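Local coordinates for sarcolemmal membrane-associated protein (Homo sapiens, PDB 6AR0), which acts as an adaptor in the STRIPAK complex that dephosphorylates STK3 and thereby restrains Hippo signalling, and is represented here by its FHA domain, at residues L57-H62 against S92-I97; L69-T72 against G77-I80; D108-E111 against V116-G119; K126-L129 against M133-R136. All blocks are in the same frame, centred on the assembly; numbering follows the deposited sequence.

Interaction 1 of 4, residues L57-H62 against S92-I97; sequences LVWFDH and SPPCEI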
loop_
_atom_site.group_PDB
_atom_site.type_symbol
_atom_site.label_atom_id
_atom_site.label_comp_id
_atom_site.label_asym_id
_atom_site.label_seq_id
_atom_site.Cartn_x
_atom_site.Cartn_y
_atom_site.Cartn_z
ATOM N N LEU A 57 5.539 -0.729 4.288
ATOM C CA LEU A 57 5.160 -0.136 5.556
ATOM C C LEU A 57 4.639 1.261 5.272
ATOM O O LEU A 57 5.240 1.989 4.485
ATOM C CB LEU A 57 6.408 -0.066 6.431
ATOM C CG LEU A 57 6.248 0.208 7.923
ATOM C CD1 LEU A 57 5.461 -0.895 8.610
ATOM C CD2 LEU A 57 7.614 0.365 8.556
ATOM N N VAL A 58 3.518 1.631 5.896
ATOM C CA VAL A 58 2.926 2.956 5.730
ATOM C C VAL A 58 2.732 3.589 7.100
ATOM O O VAL A 58 2.344 2.915 8.058
ATOM C CB VAL A 58 1.602 2.890 4.919
ATOM C CG1 VAL A 58 0.530 2.040 5.608
ATOM C CG2 VAL A 58 1.078 4.272 4.615
ATOM N N TRP A 59 3.001 4.892 7.203
ATOM C CA TRP A 59 2.876 5.545 8.497
ATOM C C TRP A 59 2.631 7.033 8.334
ATOM O O TRP A 59 2.825 7.621 7.270
ATOM C CB TRP A 59 4.095 5.302 9.388
ATOM C CG TRP A 59 5.394 5.971 8.978
ATOM C CD1 TRP A 59 5.894 7.147 9.444
ATOM C CD2 TRP A 59 6.369 5.448 8.069
ATOM N NE1 TRP A 59 7.118 7.387 8.882
ATOM C CE2 TRP A 59 7.437 6.356 8.038
ATOM C CE3 TRP A 59 6.448 4.287 7.293
ATOM C CZ2 TRP A 59 8.580 6.136 7.278
ATOM C CZ3 TRP A 59 7.576 4.072 6.531
ATOM C CH2 TRP A 59 8.627 4.993 6.527
ATOM N N PHE A 60 2.222 7.627 9.449
ATOM C CA PHE A 60 2.087 9.065 9.612
ATOM C C PHE A 60 3.131 9.547 10.602
ATOM O O PHE A 60 3.265 8.977 11.684
ATOM C CB PHE A 60 0.692 9.400 10.146
ATOM C CG PHE A 60 0.472 10.862 10.426
ATOM C CD1 PHE A 60 0.470 11.790 9.399
ATOM C CD2 PHE A 60 0.257 11.313 11.721
ATOM C CE1 PHE A 60 0.255 13.143 9.668
ATOM C CE2 PHE A 60 0.032 12.656 11.981
ATOM C CZ PHE A 60 0.041 13.562 10.961
ATOM N N ASP A 61 3.883 10.572 10.213
ATOM C CA ASP A 61 4.897 11.185 11.064
ATOM C C ASP A 61 4.219 12.322 11.803
ATOM O O ASP A 61 3.961 13.386 11.232
ATOM C CB ASP A 61 6.040 11.688 10.193
ATOM C CG ASP A 61 7.180 12.257 10.987
ATOM O OD1 ASP A 61 6.947 12.722 12.121
ATOM O OD2 ASP A 61 8.312 12.259 10.450
ATOM N N HIS A 62 3.910 12.073 13.076
ATOM C CA HIS A 62 3.096 12.985 13.863
ATOM C C HIS A 62 3.804 14.311 14.129
ATOM O O HIS A 62 3.135 15.292 14.470
ATOM C CB HIS A 62 2.674 12.304 15.182
ATOM C CG HIS A 62 1.729 11.140 15.008
ATOM N ND1 HIS A 62 2.129 9.910 14.524
ATOM C CD2 HIS A 62 0.405 11.020 15.280
ATOM C CE1 HIS A 62 1.089 9.092 14.491
ATOM N NE2 HIS A 62 0.032 9.740 14.946
ATOM N N SER A 92 13.533 0.271 0.169
ATOM C CA SER A 92 13.571 1.655 -0.272
ATOM C C SER A 92 13.770 2.575 0.916
ATOM O O SER A 92 13.552 2.186 2.062
ATOM C CB SER A 92 12.260 2.039 -0.971
ATOM O OG SER A 92 11.190 2.289 -0.064
ATOM N N PRO A 93 14.161 3.822 0.680
ATOM C CA PRO A 93 14.013 4.834 1.722
ATOM C C PRO A 93 12.545 5.139 1.947
ATOM O O PRO A 93 11.693 4.757 1.129
ATOM C CB PRO A 93 14.741 6.053 1.141
ATOM C CG PRO A 93 14.707 5.862 -0.312
ATOM C CD PRO A 93 14.628 4.398 -0.592
ATOM N N PRO A 94 12.202 5.825 3.031
ATOM C CA PRO A 94 10.841 6.357 3.159
ATOM C C PRO A 94 10.548 7.301 2.005
ATOM O O PRO A 94 11.358 8.162 1.684
ATOM C CB PRO A 94 10.876 7.097 4.498
ATOM C CG PRO A 94 12.013 6.471 5.246
ATOM C CD PRO A 94 13.037 6.170 4.195
ATOM N N CYS A 95 9.367 7.172 1.419
ATOM C CA CYS A 95 8.937 7.993 0.294
ATOM C C CYS A 95 7.621 8.658 0.672
ATOM O O CYS A 95 6.661 7.979 1.035
ATOM C CB CYS A 95 8.777 7.129 -0.954
ATOM S SG CYS A 95 10.316 6.476 -1.599
ATOM N N GLU A 96 7.578 9.980 0.622
ATOM C CA GLU A 96 6.386 10.694 1.047
ATOM C C GLU A 96 5.234 10.457 0.073
ATOM O O GLU A 96 5.405 10.517 -1.158
ATOM C CB GLU A 96 6.669 12.193 1.148
ATOM C CG GLU A 96 5.466 12.952 1.653
ATOM C CD GLU A 96 5.690 14.430 1.901
ATOM O OE1 GLU A 96 6.797 14.943 1.666
ATOM O OE2 GLU A 96 4.723 15.094 2.376
ATOM N N ILE A 97 4.054 10.201 0.642
ATOM C CA ILE A 97 2.815 10.041 -0.102
ATOM C C ILE A 97 1.874 11.198 0.223
ATOM O O ILE A 97 1.865 11.741 1.341
ATOM C CB ILE A 97 2.143 8.669 0.127
ATOM C CG1 ILE A 97 2.018 8.359 1.623
ATOM C CG2 ILE A 97 2.943 7.580 -0.587
ATOM C CD1 ILE A 97 1.127 7.144 1.936
#
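Trp-59 and Pro-94 meet on the outer side of a sheet of the FHA beta sandwich, while Val-58 and Ile-97 meet on its buried side. Strand 66-71 runs between the two segments and is hydrogen-bonded to both, which leaves side chains alone to join strand 56-61 to the chain around strand 95-97. On the outer side the contact is made by the six-membered part of the indole: Trp-59 CH2 lies 3.7 Å from Pro-94 CB, and Pro-94 CG sits at the ring edge, in its plane. The same indole reaches over the intervening strand, where its ring meets Tyr-68 and where the indole also touches Gln-70.

Ile-97 can be followed outward from its CB. There the chain splits: CG2, beside the backbone N, turns to strand 78-80 and packs on Ile-80, while CG1 takes the crowded position between backbone N and carbonyl carbon (chi1 50°). Because chi2 is extended, CG1 carries CD1 on to Val-58, and Ile-97 CD1 ends 3.9 Å from Val-58 CG2. The two side chains cross at about a right angle, an apolar touch; Ile-97 also packs on Leu-69 and Phe-67 of the middle strand.

At the start of 92-97 the chain is pinned by Ser-92, whose OG accepts a bond from the backbone N of Asp-71. The same hydroxyl also donates to its neighbour: Ser-92 OG reaches Pro-93 O at 2.8 Å, approaching 34° out of the carbonyl plane.

Interaction 2 of 4, residues L69-T72 against G77-I80; sequences LQDT and GTFI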
loop_
_atom_site.group_PDB
_atom_site.type_symbol
_atom_site.label_atom_id
_atom_site.label_comp_id
_atom_site.label_asym_id
_atom_site.label_seq_id
_atom_site.Cartn_x
_atom_site.Cartn_y
_atom_site.Cartn_z
ATOM N N LEU A 69 5.502 5.941 2.741
ATOM C CA LEU A 69 5.461 4.556 2.311
ATOM C C LEU A 69 6.888 4.077 2.082
ATOM O O LEU A 69 7.712 4.805 1.515
ATOM C CB LEU A 69 4.659 4.466 1.008
ATOM C CG LEU A 69 4.444 3.099 0.368
ATOM C CD1 LEU A 69 3.667 2.181 1.292
ATOM C CD2 LEU A 69 3.717 3.251 -0.964
ATOM N N GLN A 70 7.194 2.862 2.534
ATOM C CA GLN A 70 8.516 2.284 2.360
ATOM C C GLN A 70 8.380 0.843 1.899
ATOM O O GLN A 70 7.643 0.058 2.507
ATOM C CB GLN A 70 9.283 2.329 3.683
ATOM C CG GLN A 70 10.678 1.785 3.587
ATOM C CD GLN A 70 11.426 1.973 4.873
ATOM O OE1 GLN A 70 10.846 1.889 5.960
ATOM N NE2 GLN A 70 12.714 2.247 4.771
ATOM N N ASP A 71 9.120 0.479 0.857
ATOM C CA ASP A 71 9.176 -0.910 0.422
ATOM C C ASP A 71 10.154 -1.657 1.321
ATOM O O ASP A 71 11.293 -1.213 1.510
ATOM C CB ASP A 71 9.630 -0.983 -1.037
ATOM C CG ASP A 71 9.619 -2.390 -1.575
ATOM O OD1 ASP A 71 10.365 -3.233 -1.031
ATOM O OD2 ASP A 71 8.829 -2.632 -2.518
ATOM N N THR A 72 9.703 -2.763 1.909
ATOM C CA THR A 72 10.528 -3.552 2.832
ATOM C C THR A 72 11.017 -4.843 2.172
ATOM O O THR A 72 10.765 -5.953 2.633
ATOM C CB THR A 72 9.754 -3.830 4.120
ATOM O OG1 THR A 72 8.554 -4.551 3.826
ATOM C CG2 THR A 72 9.389 -2.552 4.828
ATOM N N GLY A 77 7.682 -5.409 -6.060
ATOM C CA GLY A 77 7.718 -3.968 -6.222
ATOM C C GLY A 77 6.602 -3.232 -5.500
ATOM O O GLY A 77 5.522 -3.773 -5.236
ATOM N N THR A 78 6.884 -1.977 -5.173
ATOM C CA THR A 78 5.922 -1.018 -4.658
ATOM C C THR A 78 6.076 0.244 -5.485
ATOM O O THR A 78 7.203 0.621 -5.827
ATOM C CB THR A 78 6.230 -0.703 -3.179
ATOM O OG1 THR A 78 6.160 -1.906 -2.413
ATOM C CG2 THR A 78 5.246 0.292 -2.591
ATOM N N PHE A 79 4.954 0.900 -5.807
ATOM C CA PHE A 79 4.975 2.040 -6.717
ATOM C C PHE A 79 4.117 3.176 -6.170
ATOM O O PHE A 79 3.041 2.930 -5.620
ATOM C CB PHE A 79 4.457 1.663 -8.125
ATOM C CG PHE A 79 5.115 0.443 -8.724
ATOM C CD1 PHE A 79 6.070 0.569 -9.717
ATOM C CD2 PHE A 79 4.780 -0.834 -8.290
ATOM C CE1 PHE A 79 6.676 -0.555 -10.253
ATOM C CE2 PHE A 79 5.391 -1.946 -8.814
ATOM C CZ PHE A 79 6.337 -1.806 -9.802
ATOM N N ILE A 80 4.611 4.409 -6.316
ATOM C CA ILE A 80 3.833 5.627 -6.090
ATOM C C ILE A 80 3.680 6.308 -7.439
ATOM O O ILE A 80 4.681 6.680 -8.062
ATOM C CB ILE A 80 4.515 6.577 -5.091
ATOM C CG1 ILE A 80 4.690 5.924 -3.714
ATOM C CG2 ILE A 80 3.731 7.889 -4.977
ATOM C CD1 ILE A 80 5.635 6.694 -2.799
HETATM O O HOH W 1 9.711 -1.388 -4.904
#
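Asp-71 and Thr-78 are tied by a hydrogen bond of 2.8 Å from Thr-78 OG1 to Asp-71 OD2, with the hydroxyl arriving from above the carboxylate plane, 42° out of it. The same oxygen is also bonded by Ser-74 OG and by water 1, which lies 2.8 Å from Asp-71 OD2. That water accepts from Thr-78 N at 2.9 Å and so links the carboxylate to an amide that is itself badly angled for a direct bond. Thr-78 serves two chemistries through one torsion (chi1 -60°): OG1 stands beside the backbone N and faces the carboxylate, while CG2, opposite that N, meets Leu-69 CD2 tip to tip at 3.7 Å. Farther along, Leu-69 and Ile-80 run alongside each other, pointing oppositely, with Leu-69 CD2 4.0 Å from Ile-80 CG1. With an alanine in place of Asp-71, the hydroxyls of Thr-78 and Ser-74 would probably lose their shared acceptor, leaving the turn between the segments less firmly held. Strands 69-71 and 78-80 belong to different sheets, their axes 7.9 Å apart and at 148°; their side chains fill the interior of the FHA beta sandwich together with Ala-56 of strand 56-61 and Ile-103 and Phe-105 of strand 102-105.

Interaction 3 of 4, residues D108-E111 against V116-G119; sequences DVTE and VTHG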
loop_
_atom_site.group_PDB
_atom_site.type_symbol
_atom_site.label_atom_id
_atom_site.label_comp_id
_atom_site.label_asym_id
_atom_site.label_seq_id
_atom_site.Cartn_x
_atom_site.Cartn_y
_atom_site.Cartn_z
ATOM N N ASP A 108 1.227 -7.217 -12.245
ATOM C CA ASP A 108 0.551 -8.364 -12.839
ATOM C C ASP A 108 1.595 -9.374 -13.295
ATOM O O ASP A 108 2.637 -9.011 -13.845
ATOM C CB ASP A 108 -0.274 -7.929 -14.050
ATOM C CG ASP A 108 -1.540 -7.175 -13.689
ATOM O OD1 ASP A 108 -1.803 -6.925 -12.500
ATOM O OD2 ASP A 108 -2.286 -6.826 -14.633
ATOM N N VAL A 109 1.310 -10.652 -13.082
ATOM C CA VAL A 109 2.236 -11.729 -13.421
ATOM C C VAL A 109 1.481 -12.747 -14.269
ATOM O O VAL A 109 0.511 -13.345 -13.788
ATOM C CB VAL A 109 2.782 -12.395 -12.143
ATOM C CG1 VAL A 109 3.611 -13.627 -12.486
ATOM C CG2 VAL A 109 3.607 -11.407 -11.321
ATOM N N THR A 110 1.931 -12.974 -15.510
ATOM C CA THR A 110 1.459 -14.116 -16.294
ATOM C C THR A 110 2.441 -15.250 -16.052
ATOM O O THR A 110 3.640 -15.081 -16.279
ATOM C CB THR A 110 1.364 -13.795 -17.785
ATOM O OG1 THR A 110 0.422 -12.735 -17.993
ATOM C CG2 THR A 110 0.911 -15.028 -18.574
ATOM N N GLU A 111 1.945 -16.375 -15.550
ATOM C CA GLU A 111 2.819 -17.476 -15.180
ATOM C C GLU A 111 3.609 -17.963 -16.392
ATOM O O GLU A 111 3.127 -17.950 -17.527
ATOM C CB GLU A 111 1.996 -18.631 -14.602
ATOM C CG GLU A 111 1.276 -18.306 -13.312
ATOM C CD GLU A 111 2.222 -18.062 -12.165
ATOM O OE1 GLU A 111 3.395 -18.503 -12.238
ATOM O OE2 GLU A 111 1.784 -17.429 -11.179
ATOM N N VAL A 116 -2.184 -18.366 -17.000
ATOM C CA VAL A 116 -2.948 -17.670 -15.970
ATOM C C VAL A 116 -2.216 -16.377 -15.661
ATOM O O VAL A 116 -0.981 -16.362 -15.581
ATOM C CB VAL A 116 -3.080 -18.498 -14.676
ATOM C CG1 VAL A 116 -3.770 -17.684 -13.584
ATOM C CG2 VAL A 116 -3.841 -19.781 -14.929
ATOM N N THR A 117 -2.978 -15.298 -15.481
ATOM C CA THR A 117 -2.443 -13.996 -15.115
ATOM C C THR A 117 -2.992 -13.603 -13.752
ATOM O O THR A 117 -4.209 -13.595 -13.543
ATOM C CB THR A 117 -2.816 -12.947 -16.168
ATOM O OG1 THR A 117 -2.300 -13.348 -17.447
ATOM C CG2 THR A 117 -2.264 -11.571 -15.800
ATOM N N HIS A 118 -2.093 -13.255 -12.839
ATOM C CA HIS A 118 -2.443 -12.834 -11.491
ATOM C C HIS A 118 -2.307 -11.332 -11.356
ATOM O O HIS A 118 -1.246 -10.770 -11.659
ATOM C CB HIS A 118 -1.504 -13.490 -10.494
ATOM C CG HIS A 118 -1.613 -14.971 -10.515
ATOM N ND1 HIS A 118 -2.683 -15.623 -9.947
ATOM C CD2 HIS A 118 -0.838 -15.922 -11.086
ATOM C CE1 HIS A 118 -2.555 -16.921 -10.159
ATOM N NE2 HIS A 118 -1.438 -17.129 -10.836
ATOM N N GLY A 119 -3.331 -10.709 -10.839
ATOM C CA GLY A 119 -3.322 -9.271 -10.688
ATOM C C GLY A 119 -2.571 -8.803 -9.443
ATOM O O GLY A 119 -2.205 -9.571 -8.556
#
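His-118 and Glu-111 face each other across a short beta hairpin, with the glutamate reaching the edge of the imidazole. Glu-111 OE2 lies close to the ring plane, 3.0 Å from His-118 CD2, and the carboxylate is turned 73° against the ring. NE2 is near as well, but its angle is too poor for a hydrogen bond. Glu-111 CG, set opposite the carbonyl carbon, also lies at the imidazole edge, 3.9 Å from His-118 NE2, and a bend at chi2 (-67°) then turns the carboxylate so that OE2 meets CD2. OE2 finds its strong partner in a salt bridge to Lys-49, in a loop that also touches His-118. Replacing Glu-111 by an alanine would probably leave Lys-49 without this countercharge and the imidazole edge without its neighbour.

The backbones beneath are paired antiparallel. Val-109 and His-118 form a hydrogen-bonded pair, with His-118 N donating to Val-109 O at 2.8 Å and Val-109 N returning a bond to His-118 O at 2.9 Å. On the opposite face of the hairpin, Thr-117 and Thr-110 make the next, non-hydrogen-bonded pair; their side chains cross so that Thr-110 OG1 and Thr-117 OG1 share a hydrogen bond of 2.8 Å. Glu-111 N to Val-116 O, at 2.9 Å, completes the backbone pairing.

The bonds of the contact are polar, most of them between backbones, with the two valines adding apolar surface, and the nearby carboxylate would tend to stabilise a protonated His-118, though Lys-49 would partly offset it.

Interaction 4 of 4, residues K126-L129 against M133-R136; sequences KLFL and MEAR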
loop_
_atom_site.group_PDB
_atom_site.type_symbol
_atom_site.label_atom_id
_atom_site.label_comp_id
_atom_site.label_asym_id
_atom_site.label_seq_id
_atom_site.Cartn_x
_atom_site.Cartn_y
_atom_site.Cartn_z
ATOM N N LYS A 126 -6.264 8.119 0.067
ATOM C CA LYS A 126 -6.653 9.427 0.581
ATOM C C LYS A 126 -6.211 9.501 2.032
ATOM O O LYS A 126 -6.322 8.515 2.766
ATOM C CB LYS A 126 -8.161 9.635 0.456
ATOM C CG LYS A 126 -8.634 9.652 -0.993
ATOM C CD LYS A 126 -8.161 10.902 -1.737
ATOM C CE LYS A 126 -8.622 10.918 -3.180
ATOM N NZ LYS A 126 -10.021 11.415 -3.299
ATOM N N LEU A 127 -5.645 10.633 2.417
ATOM C CA LEU A 127 -4.906 10.742 3.663
ATOM C C LEU A 127 -5.454 11.896 4.485
ATOM O O LEU A 127 -5.685 12.987 3.956
ATOM C CB LEU A 127 -3.424 11.009 3.383
ATOM C CG LEU A 127 -2.736 9.929 2.546
ATOM C CD1 LEU A 127 -1.347 10.404 2.130
ATOM C CD2 LEU A 127 -2.655 8.618 3.327
ATOM N N PHE A 128 -5.641 11.649 5.779
ATOM C CA PHE A 128 -6.244 12.618 6.687
ATOM C C PHE A 128 -5.425 12.721 7.962
ATOM O O PHE A 128 -5.041 11.704 8.551
ATOM C CB PHE A 128 -7.696 12.238 7.002
ATOM C CG PHE A 128 -8.511 12.067 5.770
ATOM C CD1 PHE A 128 -9.129 13.145 5.161
ATOM C CD2 PHE A 128 -8.578 10.833 5.158
ATOM C CE1 PHE A 128 -9.824 12.973 3.973
ATOM C CE2 PHE A 128 -9.283 10.664 3.985
ATOM C CZ PHE A 128 -9.913 11.737 3.393
ATOM N N LEU A 129 -5.181 13.966 8.381
ATOM C CA LEU A 129 -4.492 14.251 9.616
ATOM C C LEU A 129 -5.338 13.808 10.809
ATOM O O LEU A 129 -6.547 13.607 10.687
ATOM C CB LEU A 129 -4.224 15.754 9.699
ATOM C CG LEU A 129 -3.480 16.397 8.523
ATOM C CD1 LEU A 129 -3.401 17.901 8.687
ATOM C CD2 LEU A 129 -2.091 15.801 8.364
ATOM N N MET A 133 -8.578 16.914 9.028
ATOM C CA MET A 133 -8.313 17.641 7.794
ATOM C C MET A 133 -7.551 16.765 6.809
ATOM O O MET A 133 -6.673 15.997 7.190
ATOM C CB MET A 133 -7.498 18.895 8.094
ATOM C CG MET A 133 -8.216 19.906 8.964
ATOM S SD MET A 133 -9.724 20.574 8.222
ATOM C CE MET A 133 -10.091 21.884 9.382
ATOM N N GLU A 134 -7.880 16.897 5.530
ATOM C CA GLU A 134 -7.143 16.159 4.516
ATOM C C GLU A 134 -5.701 16.642 4.474
ATOM O O GLU A 134 -5.418 17.832 4.648
ATOM C CB GLU A 134 -7.799 16.312 3.147
ATOM C CG GLU A 134 -7.218 15.375 2.115
ATOM C CD GLU A 134 -8.068 15.251 0.879
ATOM O OE1 GLU A 134 -9.056 16.007 0.725
ATOM O OE2 GLU A 134 -7.736 14.392 0.044
ATOM N N ALA A 135 -4.789 15.698 4.263
ATOM C CA ALA A 135 -3.361 15.979 4.173
ATOM C C ALA A 135 -3.042 16.739 2.891
ATOM O O ALA A 135 -3.908 16.976 2.049
ATOM C CB ALA A 135 -2.582 14.670 4.189
ATOM N N ARG A 136 -1.770 17.107 2.728
ATOM C CA ARG A 136 -1.329 17.744 1.495
ATOM C C ARG A 136 -1.769 16.906 0.294
ATOM O O ARG A 136 -1.671 15.672 0.302
ATOM C CB ARG A 136 0.192 17.895 1.524
ATOM C CG ARG A 136 0.757 18.832 0.476
ATOM C CD ARG A 136 0.644 20.301 0.879
ATOM N NE ARG A 136 1.307 20.576 2.162
ATOM C CZ ARG A 136 0.685 20.772 3.325
ATOM N NH1 ARG A 136 -0.641 20.800 3.410
ATOM N NH2 ARG A 136 1.399 20.977 4.421
#
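Phe-128 lays the CD1-CE1 side of its ring against Glu-134, slantwise rather than squarely: Phe-128 CD1 is 3.7 Å from Glu-134 CA, and Phe-128 CE1 lies 4.0 Å from Glu-134 CB. The glutamate continues past the ring as an extended chain, its CG placed opposite the backbone N (chi1 -170°), and its carboxylate plane is inclined 31° to the ring. The Phe-128 side chain also packs on Leu-5 and Ile-7 of strand 5-10. Glu-134 OE2 is hydrogen-bonded to Ser-99 OG, and the hydroxyl of Ser-99 is bonded to Leu-127 N as well; Lys-126 NZ, of opposite charge, stays 5.0 Å from Glu-134 OE2, without contact.

Two backbone bonds fix the spacing. Ala-135 N reaches Leu-127 O at 2.9 Å, almost straight (179°), although the donor lies above the carbonyl plane, and Leu-129 N reaches Met-133 O at 2.8 Å. Beside the first bond, Ala-135 CB packs 3.8 Å from Leu-127 CB, and both side chains rest on Phe-67 of strand 66-71.

This is a tight chain reversal closed by a single bridge, Phe-128 with Glu-134, which folds the C-terminal tail back on the last strand of the FHA beta sandwich.

In the fold
Interaction 2 is the buried one, and along the chain it nests inside the loop closed by interaction 1. The two share strand 66-71: interaction 1 spans it within one sheet, while interaction 2 uses it to join the two sheets of the sandwich. Interactions 3 and 4 both use strand 117-128 but lie near its opposite ends, their centres about 34 Å apart, and they rely on backbone pairing absent from the first two. Interaction 3 is polar and at the surface, whereas interaction 4 is partly buried and mixes backbone bonds with apolar packing. Interaction 4 also touches interaction 1, where Leu-127 and Leu-129 pack against Ile-97 and Phe-60.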